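Phosphatidylglycerophosphatase B (Bacillus subtilis, PDB 6FMX) removes the terminal phosphate of phosphatidylglycerophosphate to give phosphatidylglycerol, and also acts on undecaprenyl pyrophosphate in the bacterial cell membrane. Local coordinates at residues N62-M65 / T66-H70. Residues are numbered along the deposited sequence; the frame is centred on the assembly and turned at random.
Sequences NEVM and TGITH. With OLC ((2R)-2,3-dihydroxypropyl (9Z)-octadec-9-enoate), chain B.
Residues 62-70 lie on helix 59-70, where four successive i+4 to i hydrogen bonds run from T66 N to N62 O, G67 N to E63 O, I68 N to V64 O and T69 N to M65 O. The first acceptor is doubly used: T66 OG1 donates to N62 O at 3.0 Å, and T66 N, also 3.0 Å from N62 O, comes in from the other face of that carbonyl plane. The hydroxyl can fold back because OG1 stands beside the backbone N and anti to the carbonyl carbon (chi1 -68°), and it spends its proton within its own helix. A valine in place of the threonine would keep much of the bulk but would probably cost N62 O its hydroxyl donor. One apolar stripe follows on the same helix. I68 CD1 lies 4.1 Å from V64 CG1, the two side chains crossing at a slant, and 4.2 Å from the sulfur SD of M65. I68 and M65 also pack on helix 166-186, touching S183 in common.

This short helix lies in the probably extracellular part of the PAP2-type phosphatase, close to the tungstate that occupies the probable phosphate site. T69 is the buried residue of the group: its OG1 is hydrogen-bonded to the side chains of S183 and of R184, part of the tungstate pocket, and its side chain comes within about 4 Å of that of H140, the presumed proton donor. N62 OD1 is likewise taken up, by the hydroxyl of Y186. At the far end H70 turns from the helix toward lipid; its NE2 donates to O23 of a bound monoolein at 2.7 Å, the glycerol carbon C22 lying in the ring plane at its edge, while S75 holds the same lipid by a second hydrogen bond.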
# COMPACT_ATOMS: atom_id res chain seq x y z
N ASN A 62 13.01 15.46 5.84
CA ASN A 62 11.60 15.64 6.14
C ASN A 62 10.82 16.00 4.88
O ASN A 62 9.74 15.45 4.62
CB ASN A 62 11.40 16.73 7.20
CG ASN A 62 11.87 16.31 8.59
OD1 ASN A 62 12.28 15.18 8.82
ND2 ASN A 62 11.79 17.25 9.52
N GLU A 63 11.35 16.95 4.11
CA GLU A 63 10.71 17.37 2.86
C GLU A 63 10.65 16.23 1.86
O GLU A 63 9.62 16.01 1.22
CB GLU A 63 11.46 18.55 2.23
CG GLU A 63 11.18 19.92 2.80
CD GLU A 63 11.71 21.02 1.88
OE1 GLU A 63 12.33 20.68 0.85
OE2 GLU A 63 11.51 22.22 2.19
N VAL A 64 11.77 15.54 1.68
CA VAL A 64 11.82 14.43 0.73
C VAL A 64 10.82 13.35 1.13
O VAL A 64 10.10 12.81 0.29
CB VAL A 64 13.24 13.87 0.63
CG1 VAL A 64 13.24 12.58 -0.17
CG2 VAL A 64 14.18 14.90 0.00
N MET A 65 10.78 13.03 2.43
CA MET A 65 9.90 11.96 2.88
C MET A 65 8.43 12.35 2.77
O MET A 65 7.58 11.49 2.54
CB MET A 65 10.26 11.58 4.31
CG MET A 65 11.53 10.77 4.41
SD MET A 65 11.23 9.07 3.87
CE MET A 65 12.77 8.28 4.32
N THR A 66 8.13 13.63 2.92
CA THR A 66 6.76 14.10 2.70
C THR A 66 6.36 13.99 1.24
O THR A 66 5.23 13.63 0.92
CB THR A 66 6.64 15.55 3.20
OG1 THR A 66 6.78 15.56 4.63
CG2 THR A 66 5.30 16.14 2.82
N GLY A 67 7.29 14.30 0.33
CA GLY A 67 7.04 14.07 -1.08
C GLY A 67 6.82 12.60 -1.40
O GLY A 67 5.89 12.24 -2.12
N ILE A 68 7.68 11.74 -0.85
CA ILE A 68 7.53 10.30 -1.05
C ILE A 68 6.17 9.83 -0.56
O ILE A 68 5.49 9.04 -1.23
CB ILE A 68 8.67 9.55 -0.33
CG1 ILE A 68 9.98 9.69 -1.09
CG2 ILE A 68 8.31 8.07 -0.10
CD1 ILE A 68 11.15 9.10 -0.34
N THR A 69 5.75 10.31 0.61
CA THR A 69 4.54 9.77 1.21
C THR A 69 3.30 10.08 0.37
O THR A 69 2.34 9.31 0.41
CB THR A 69 4.40 10.30 2.64
OG1 THR A 69 3.63 9.37 3.40
CG2 THR A 69 3.68 11.65 2.67
N HIS A 70 3.35 11.15 -0.43
CA HIS A 70 2.22 11.51 -1.28
C HIS A 70 1.95 10.46 -2.34
O HIS A 70 0.81 10.35 -2.82
CB HIS A 70 2.47 12.88 -1.93
CG HIS A 70 1.27 13.45 -2.62
ND1 HIS A 70 0.10 13.75 -1.96
CD2 HIS A 70 1.05 13.76 -3.92
CE1 HIS A 70 -0.79 14.23 -2.82
NE2 HIS A 70 -0.23 14.25 -4.01
C18 OLC B . 0.11 3.98 -22.92
C10 OLC B . 2.39 7.41 -16.70
C9 OLC B . 2.52 8.41 -15.84
C17 OLC B . -0.98 4.60 -22.04
C11 OLC B . 1.02 6.94 -17.19
C8 OLC B . 1.30 9.13 -15.29
C24 OLC B . -4.24 15.95 -5.56
C16 OLC B . -1.12 3.84 -20.72
C12 OLC B . 0.57 7.78 -18.40
C7 OLC B . 1.73 10.34 -14.46
C15 OLC B . -0.17 4.41 -19.67
C13 OLC B . 0.22 6.87 -19.58
C6 OLC B . 0.47 11.03 -13.93
C14 OLC B . -0.70 5.74 -19.13
C5 OLC B . 0.78 11.73 -12.61
C4 OLC B . -0.32 11.41 -11.59
C3 OLC B . -1.23 12.61 -11.37
C2 OLC B . -1.96 12.46 -10.04
C21 OLC B . -3.55 14.92 -7.75
C1 OLC B . -2.62 13.78 -9.62
C22 OLC B . -3.06 15.60 -6.47
O19 OLC B . -3.29 14.37 -10.40
O25 OLC B . -3.85 15.85 -4.22
O23 OLC B . -2.20 14.74 -5.78
O20 OLC B . -2.44 14.29 -8.33